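Local coordinates for protein L-lysine 6-oxidase (Marinomonas mediterranea, PDB 3WEU) that oxidises the side-chain amine of free L-lysine with a cysteine tryptophylquinone cofactor, releasing the hydrogen peroxide that makes this secreted enzyme antibacterial, at residues F321-Q325 / F326-D330; K341-Y345 / F346-D350. All coordinates share one frame; numbering follows the deposited sequence.

Contact 1 (F321-Q325 / F326-D330)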
ATOM      1  N   PHE A 321       6.113  11.718  45.231  1.00 13.76           N
ATOM      2  CA  PHE A 321       5.074  10.982  45.838  1.00 14.35           C
ATOM      3  C   PHE A 321       5.571   9.686  46.473  1.00 14.38           C
ATOM      4  O   PHE A 321       4.755   8.959  47.081  1.00 14.61           O
ATOM      5  CB  PHE A 321       3.909  10.803  44.883  1.00 13.51           C
ATOM      6  CG  PHE A 321       3.350  12.135  44.446  1.00 13.53           C
ATOM      7  CD1 PHE A 321       2.417  12.781  45.244  1.00 14.56           C
ATOM      8  CD2 PHE A 321       3.865  12.833  43.356  1.00 13.33           C
ATOM      9  CE1 PHE A 321       1.943  14.071  44.928  1.00 14.67           C
ATOM     10  CE2 PHE A 321       3.431  14.117  43.049  1.00 14.24           C
ATOM     11  CZ  PHE A 321       2.454  14.744  43.828  1.00 14.45           C
ATOM     12  N   PHE A 322       6.849   9.374  46.319  1.00 13.65           N
ATOM     13  CA  PHE A 322       7.380   8.234  47.027  1.00 14.74           C
ATOM     14  C   PHE A 322       8.741   8.577  47.667  1.00 16.17           C
ATOM     15  O   PHE A 322       9.548   7.719  47.957  1.00 14.30           O
ATOM     16  CB  PHE A 322       7.426   6.978  46.204  1.00 15.75           C
ATOM     17  CG  PHE A 322       8.226   7.080  44.943  1.00 15.45           C
ATOM     18  CD1 PHE A 322       9.504   6.614  44.898  1.00 14.23           C
ATOM     19  CD2 PHE A 322       7.671   7.606  43.797  1.00 15.49           C
ATOM     20  CE1 PHE A 322      10.253   6.635  43.705  1.00 14.97           C
ATOM     21  CE2 PHE A 322       8.400   7.632  42.598  1.00 15.45           C
ATOM     22  CZ  PHE A 322       9.681   7.150  42.547  1.00 15.88           C
ATOM     23  N   SER A 323       8.958   9.838  47.906  1.00 16.32           N
ATOM     24  CA  SER A 323      10.270  10.225  48.374  1.00 19.31           C
ATOM     25  C   SER A 323      10.446  10.070  49.864  1.00 19.88           C
ATOM     26  O   SER A 323      11.558   9.973  50.327  1.00 19.32           O
ATOM     27  CB  SER A 323      10.598  11.649  48.000  1.00 22.65           C
ATOM     28  OG  SER A 323       9.630  12.487  48.544  1.00 24.67           O
ATOM     29  N   PHE A 324       9.349  10.004  50.585  1.00 20.14           N
ATOM     30  CA  PHE A 324       9.348  10.158  52.050  1.00 28.66           C
ATOM     31  C   PHE A 324      10.111  11.447  52.437  1.00 32.88           C
ATOM     32  O   PHE A 324      11.034  11.500  53.277  1.00 36.85           O
ATOM     33  CB  PHE A 324       9.873   8.874  52.764  1.00 33.85           C
ATOM     34  CG  PHE A 324       8.946   7.670  52.643  1.00 33.00           C
ATOM     35  CD1 PHE A 324       8.962   6.841  51.455  1.00 34.97           C
ATOM     36  CD2 PHE A 324       8.070   7.348  53.697  1.00 34.44           C
ATOM     37  CE1 PHE A 324       8.095   5.735  51.315  1.00 35.13           C
ATOM     38  CE2 PHE A 324       7.199   6.240  53.552  1.00 35.52           C
ATOM     39  CZ  PHE A 324       7.217   5.453  52.363  1.00 38.16           C
ATOM     40  N   GLN A 325       9.745  12.509  51.747  1.00 32.32           N
ATOM     41  CA  GLN A 325      10.376  13.797  52.037  1.00 31.70           C
ATOM     42  C   GLN A 325       9.788  14.232  53.376  1.00 32.56           C
ATOM     43  O   GLN A 325      10.390  15.019  54.049  1.00 33.62           O
ATOM     44  CB  GLN A 325      10.226  14.813  50.874  1.00 26.73           C
ATOM     45  CG  GLN A 325       8.852  15.346  50.612  1.00 27.60           C
ATOM     46  CD  GLN A 325       7.838  14.363  49.973  1.00 27.08           C
ATOM     47  OE1 GLN A 325       7.708  13.167  50.360  1.00 31.39           O
ATOM     48  NE2 GLN A 325       7.148  14.859  49.004  1.00 22.91           N
ATOM     49  N   PHE A 326       8.612  13.707  53.733  1.00 32.04           N
ATOM     50  CA  PHE A 326       8.076  13.860  55.066  1.00 30.73           C
ATOM     51  C   PHE A 326       7.565  12.482  55.391  1.00 25.37           C
ATOM     52  O   PHE A 326       7.562  11.599  54.561  1.00 26.14           O
ATOM     53  CB  PHE A 326       6.953  14.931  55.185  1.00 29.11           C
ATOM     54  CG  PHE A 326       5.734  14.677  54.306  1.00 28.16           C
ATOM     55  CD1 PHE A 326       4.617  14.002  54.799  1.00 28.54           C
ATOM     56  CD2 PHE A 326       5.692  15.102  52.951  1.00 29.25           C
ATOM     57  CE1 PHE A 326       3.476  13.759  53.962  1.00 26.80           C
ATOM     58  CE2 PHE A 326       4.574  14.864  52.154  1.00 23.12           C
ATOM     59  CZ  PHE A 326       3.453  14.253  52.678  1.00 24.75           C
ATOM     60  N   ASP A 327       7.153  12.313  56.614  1.00 25.52           N
ATOM     61  CA  ASP A 327       6.738  11.056  57.107  1.00 23.83           C
ATOM     62  C   ASP A 327       5.302  10.691  56.753  1.00 21.68           C
ATOM     63  O   ASP A 327       4.353  11.235  57.337  1.00 21.67           O
ATOM     64  CB  ASP A 327       6.934  11.054  58.644  1.00 28.26           C
ATOM     65  CG  ASP A 327       6.821   9.637  59.229  1.00 33.25           C
ATOM     66  OD1 ASP A 327       6.441   8.656  58.502  1.00 29.68           O
ATOM     67  OD2 ASP A 327       7.115   9.509  60.435  1.00 39.72           O
ATOM     68  N   TYR A 328       5.122   9.762  55.808  1.00 22.05           N
ATOM     69  CA  TYR A 328       3.796   9.381  55.330  1.00 22.19           C
ATOM     70  C   TYR A 328       2.986   8.689  56.454  1.00 24.26           C
ATOM     71  O   TYR A 328       1.757   8.675  56.390  1.00 22.38           O
ATOM     72  CB  TYR A 328       3.826   8.532  54.012  1.00 26.34           C
ATOM     73  CG  TYR A 328       4.536   9.209  52.821  1.00 27.81           C
ATOM     74  CD1 TYR A 328       4.568  10.617  52.654  1.00 29.72           C
ATOM     75  CD2 TYR A 328       5.289   8.476  51.930  1.00 29.83           C
ATOM     76  CE1 TYR A 328       5.279  11.207  51.588  1.00 27.34           C
ATOM     77  CE2 TYR A 328       5.966   9.072  50.852  1.00 23.81           C
ATOM     78  CZ  TYR A 328       5.961  10.380  50.689  1.00 26.38           C
ATOM     79  OH  TYR A 328       6.669  10.869  49.652  1.00 27.55           O
ATOM     80  N   ARG A 329       3.634   8.174  57.510  1.00 25.20           N
ATOM     81  CA  ARG A 329       2.940   7.445  58.555  1.00 25.39           C
ATOM     82  C   ARG A 329       2.538   8.360  59.687  1.00 23.88           C
ATOM     83  O   ARG A 329       1.804   7.963  60.553  1.00 28.41           O
ATOM     84  CB  ARG A 329       3.836   6.301  59.095  1.00 27.08           C
ATOM     85  CG  ARG A 329       4.027   5.185  58.068  1.00 30.81           C
ATOM     86  CD  ARG A 329       4.960   4.029  58.567  1.00 34.77           C
ATOM     87  NE  ARG A 329       5.074   2.949  57.554  1.00 33.43           N
ATOM     88  CZ  ARG A 329       5.920   2.949  56.507  1.00 43.87           C
ATOM     89  NH1 ARG A 329       6.781   3.941  56.295  1.00 42.01           N
ATOM     90  NH2 ARG A 329       5.878   1.951  55.602  1.00 44.03           N
ATOM     91  N   ASP A 330       3.010   9.594  59.696  1.00 23.46           N
ATOM     92  CA  ASP A 330       2.623  10.582  60.732  1.00 21.93           C
ATOM     93  C   ASP A 330       1.223  11.147  60.503  1.00 23.47           C
ATOM     94  O   ASP A 330       1.010  11.952  59.634  1.00 22.33           O
ATOM     95  CB  ASP A 330       3.707  11.636  60.837  1.00 22.63           C
ATOM     96  CG  ASP A 330       3.420  12.727  61.874  1.00 23.13           C
ATOM     97  OD1 ASP A 330       2.384  12.777  62.489  1.00 28.63           O
ATOM     98  OD2 ASP A 330       4.241  13.597  62.013  1.00 24.35           O
TER
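Y328 reaches back across a tight local fold of the chain to meet F324 and Q325, in the loop that joins helix 295-308 to helix 336-344. Its hydroxyl is the polar centre of the contact. Y328 OH donates to Q325 OE1 at 2.6 Å, lying in the plane of the amide carbonyl and on a lone pair, while the backbone N of F324 donates to Y328 OH at 3.0 Å with a bent N-H...O angle of 140°. The Q325 side chain doubles back to offer that oxygen: it is bent at chi2 (-72°), and its amide plane stands nearly upright to the tyrosine ring. Beside these bonds the two rings of F324 and Y328 meet obliquely, with Y328 CD2 over one face of the F324 ring and 3.4 Å from F324 CE2. The R329 chain, extended from CG to NE, brings NH1 to 3.6 Å from the same F324 CE2, its guanidinium almost parallel to the ring plane. F326 runs alongside Q325, its CD2 3.7 Å from Q325 CD, and then packs on N338, R339 and Y342 of the next helix. Around Y328 itself the chain turns again: R329 N donates to D327 OD1 at 3.0 Å, and D330 N to D327 O at 3.2 Å. Segment 326-330 thus carries an Asx turn at D327 within a type I beta turn.

Contact 2 (K341-Y345 / F346-D350); sequences KYYNY and FRQLD
The C-terminal turn of helix 336-344, with the three-residue turn from Y343 to F346 that leads out of it, brings Y342 and Y343 against F346 and Q348. F346 N donates to Y343 O, three residues back, at 2.9 Å, from above the carbonyl plane; Y345 N to Y342 O has the same tight spacing. With chi1 at -75°, CG of F346 lies opposite its own carbonyl carbon, and the ring runs alongside Y342, pointing the same way. The two ring planes are near parallel, 17° apart, yet slid so far that they barely overlap; they touch at their rims, CE1 of Y342 to CE1 of F346 at 3.5 Å. The edge of the F346 ring also meets the backbone, CD1 lying 3.3 Å from Y342 O. Beyond, F346 packs on L413 and Y343 on L410 and A417, all of helix 407-418. The Q348 side chain folds back at chi2 and crosses that of Y343 at about a right angle, the amide and ring planes 65° apart; NE2 donates to Y343 OH at 2.9 Å, close to the amide plane. One water donates to N344 O and F346 O; another donates to Y343 O and F346 O and accepts from Q348 NE2 at 3.0 Å.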
ATOM      1  N   LYS A 341      -1.364  18.454  51.054  1.00 16.62           N
ATOM      2  CA  LYS A 341      -0.693  18.930  49.856  1.00 16.06           C
ATOM      3  C   LYS A 341      -0.482  17.729  48.915  1.00 16.99           C
ATOM      4  O   LYS A 341      -0.745  17.855  47.743  1.00 14.97           O
ATOM      5  CB  LYS A 341       0.603  19.568  50.148  1.00 19.06           C
ATOM      6  CG  LYS A 341       1.128  20.394  48.969  1.00 22.37           C
ATOM      7  CD  LYS A 341       2.470  20.987  49.340  1.00 30.88           C
ATOM      8  CE  LYS A 341       2.705  22.439  48.915  1.00 37.04           C
ATOM      9  NZ  LYS A 341       1.941  22.759  47.702  1.00 38.10           N
ATOM     10  N   TYR A 342      -0.015  16.590  49.435  1.00 15.69           N
ATOM     11  CA  TYR A 342       0.230  15.362  48.669  1.00 14.73           C
ATOM     12  C   TYR A 342      -1.081  14.921  47.997  1.00 14.85           C
ATOM     13  O   TYR A 342      -1.159  14.711  46.804  1.00 13.40           O
ATOM     14  CB  TYR A 342       0.772  14.283  49.647  1.00 14.94           C
ATOM     15  CG  TYR A 342       1.123  12.932  49.098  1.00 13.49           C
ATOM     16  CD1 TYR A 342       0.162  12.087  48.556  1.00 13.70           C
ATOM     17  CD2 TYR A 342       2.444  12.466  49.149  1.00 12.43           C
ATOM     18  CE1 TYR A 342       0.499  10.813  48.054  1.00 12.83           C
ATOM     19  CE2 TYR A 342       2.775  11.223  48.620  1.00 11.71           C
ATOM     20  CZ  TYR A 342       1.805  10.394  48.099  1.00 11.92           C
ATOM     21  OH  TYR A 342       2.160   9.170  47.570  1.00 12.54           O
ATOM     22  N   TYR A 343      -2.153  14.858  48.779  1.00 14.53           N
ATOM     23  CA  TYR A 343      -3.443  14.475  48.286  1.00 14.17           C
ATOM     24  C   TYR A 343      -4.029  15.435  47.243  1.00 13.25           C
ATOM     25  O   TYR A 343      -4.623  15.013  46.258  1.00 11.57           O
ATOM     26  CB  TYR A 343      -4.442  14.422  49.473  1.00 14.66           C
ATOM     27  CG  TYR A 343      -5.868  14.232  49.036  1.00 13.52           C
ATOM     28  CD1 TYR A 343      -6.341  13.010  48.651  1.00 13.62           C
ATOM     29  CD2 TYR A 343      -6.764  15.290  49.016  1.00 16.05           C
ATOM     30  CE1 TYR A 343      -7.690  12.828  48.263  1.00 15.28           C
ATOM     31  CE2 TYR A 343      -8.086  15.132  48.638  1.00 15.98           C
ATOM     32  CZ  TYR A 343      -8.551  13.881  48.255  1.00 16.93           C
ATOM     33  OH  TYR A 343      -9.859  13.707  47.813  1.00 17.96           O
ATOM     34  N   ASN A 344      -3.819  16.716  47.473  1.00 13.20           N
ATOM     35  CA  ASN A 344      -4.408  17.726  46.584  1.00 15.68           C
ATOM     36  C   ASN A 344      -3.710  17.771  45.237  1.00 15.14           C
ATOM     37  O   ASN A 344      -4.206  18.404  44.323  1.00 16.21           O
ATOM     38  CB  ASN A 344      -4.426  19.082  47.233  1.00 16.36           C
ATOM     39  CG  ASN A 344      -5.532  19.220  48.257  1.00 19.11           C
ATOM     40  OD1 ASN A 344      -6.623  18.688  48.076  1.00 19.22           O
ATOM     41  ND2 ASN A 344      -5.326  20.140  49.181  1.00 19.01           N
ATOM     42  N   TYR A 345      -2.582  17.050  45.089  1.00 13.20           N
ATOM     43  CA  TYR A 345      -1.984  16.883  43.774  1.00 12.24           C
ATOM     44  C   TYR A 345      -2.561  15.752  42.958  1.00 13.76           C
ATOM     45  O   TYR A 345      -2.194  15.593  41.750  1.00 13.74           O
ATOM     46  CB  TYR A 345      -0.479  16.694  43.931  1.00 12.96           C
ATOM     47  CG  TYR A 345       0.340  17.959  44.157  1.00 14.24           C
ATOM     48  CD1 TYR A 345       0.143  19.127  43.364  1.00 14.16           C
ATOM     49  CD2 TYR A 345       1.340  18.002  45.117  1.00 12.96           C
ATOM     50  CE1 TYR A 345       0.968  20.274  43.538  1.00 14.21           C
ATOM     51  CE2 TYR A 345       2.144  19.145  45.301  1.00 12.44           C
ATOM     52  CZ  TYR A 345       1.977  20.232  44.488  1.00 13.56           C
ATOM     53  OH  TYR A 345       2.750  21.283  44.635  1.00 13.27           O
ATOM     54  N   PHE A 346      -3.457  14.954  43.559  1.00 13.19           N
ATOM     55  CA  PHE A 346      -4.179  13.903  42.812  1.00 13.29           C
ATOM     56  C   PHE A 346      -5.376  14.493  42.133  1.00 13.85           C
ATOM     57  O   PHE A 346      -6.071  15.324  42.696  1.00 13.98           O
ATOM     58  CB  PHE A 346      -4.523  12.720  43.703  1.00 13.30           C
ATOM     59  CG  PHE A 346      -3.312  11.852  44.003  1.00 13.22           C
ATOM     60  CD1 PHE A 346      -2.279  12.301  44.795  1.00 13.54           C
ATOM     61  CD2 PHE A 346      -3.246  10.603  43.469  1.00 14.03           C
ATOM     62  CE1 PHE A 346      -1.153  11.521  45.025  1.00 14.36           C
ATOM     63  CE2 PHE A 346      -2.145   9.787  43.660  1.00 13.99           C
ATOM     64  CZ  PHE A 346      -1.082  10.243  44.430  1.00 13.72           C
ATOM     65  N   ARG A 347      -5.577  14.098  40.861  1.00 13.50           N
ATOM     66  CA  ARG A 347      -6.795  14.492  40.145  1.00 13.16           C
ATOM     67  C   ARG A 347      -8.025  13.852  40.761  1.00 14.74           C
ATOM     68  O   ARG A 347      -8.080  12.622  41.026  1.00 14.14           O
ATOM     69  CB  ARG A 347      -6.745  14.162  38.660  1.00 12.50           C
ATOM     70  CG  ARG A 347      -5.565  14.758  37.906  1.00 13.08           C
ATOM     71  CD  ARG A 347      -5.764  14.632  36.377  1.00 13.30           C
ATOM     72  NE  ARG A 347      -4.534  15.146  35.798  1.00 13.16           N
ATOM     73  CZ  ARG A 347      -3.371  14.469  35.741  1.00 13.10           C
ATOM     74  NH1 ARG A 347      -3.254  13.227  36.095  1.00 12.28           N
ATOM     75  NH2 ARG A 347      -2.308  15.060  35.269  1.00 14.34           N
ATOM     76  N   GLN A 348      -9.012  14.715  41.040  1.00 15.98           N
ATOM     77  CA  GLN A 348     -10.342  14.231  41.373  1.00 16.31           C
ATOM     78  C   GLN A 348     -10.909  13.552  40.133  1.00 15.96           C
ATOM     79  O   GLN A 348     -10.434  13.794  38.998  1.00 15.43           O
ATOM     80  CB  GLN A 348     -11.186  15.425  41.842  1.00 15.55           C
ATOM     81  CG  GLN A 348     -10.686  16.036  43.148  1.00 16.93           C
ATOM     82  CD  GLN A 348     -10.968  15.151  44.365  1.00 17.60           C
ATOM     83  OE1 GLN A 348     -12.050  14.634  44.512  1.00 18.94           O
ATOM     84  NE2 GLN A 348      -9.969  14.891  45.164  1.00 18.58           N
ATOM     85  N   LEU A 349     -11.924  12.701  40.327  1.00 17.52           N
ATOM     86  CA  LEU A 349     -12.586  12.027  39.216  1.00 16.07           C
ATOM     87  C   LEU A 349     -13.565  12.901  38.472  1.00 17.67           C
ATOM     88  O   LEU A 349     -14.290  13.636  39.125  1.00 14.16           O
ATOM     89  CB  LEU A 349     -13.339  10.753  39.627  1.00 16.69           C
ATOM     90  CG  LEU A 349     -12.441   9.529  39.887  1.00 17.55           C
ATOM     91  CD1 LEU A 349     -11.607   9.747  41.139  1.00 19.18           C
ATOM     92  CD2 LEU A 349     -13.292   8.271  40.048  1.00 20.57           C
ATOM     93  N   ASP A 350     -13.594  12.798  37.144  1.00 14.50           N
ATOM     94  CA  ASP A 350     -14.639  13.463  36.381  1.00 17.22           C
ATOM     95  C   ASP A 350     -15.985  12.806  36.721  1.00 19.69           C
ATOM     96  O   ASP A 350     -16.065  11.618  37.021  1.00 17.93           O
ATOM     97  CB  ASP A 350     -14.442  13.287  34.874  1.00 17.26           C
ATOM     98  CG  ASP A 350     -13.376  14.191  34.313  1.00 16.94           C
ATOM     99  OD1 ASP A 350     -12.725  14.875  35.113  1.00 17.64           O
ATOM    100  OD2 ASP A 350     -13.155  14.181  33.073  1.00 18.83           O
TER
HETATM  101  O   HOH W   1      -7.119  15.671  45.068  1.00 15.12           O
HETATM  102  O   HOH W   2      -6.476  18.284  42.447  1.00 27.88           O

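Contact 1 closes before contact 2 opens along the chain, and their centres lie about 16 Å apart, yet they touch directly, mainly at Y342 and F321. The Y342 hydroxyl probably hydrogen-bonds F321 O, OH to O 2.6 Å, tying the 321-330 loop to the helix of contact 2. The Y342 ring meets the rings of both F321 and Y328 edge-to-face, and CE2 of Y342 comes to 3.9 Å from CE1 of Y328. The F321 ring also touches two other residues of contact 2: its CZ lies 3.5 Å from CB of Y345, and its CD1 3.8 Å from CE1 of F346. W416 of helix 407-418 joins both, stacking edge-to-face with Y342 and bonding Y328 O through NE1.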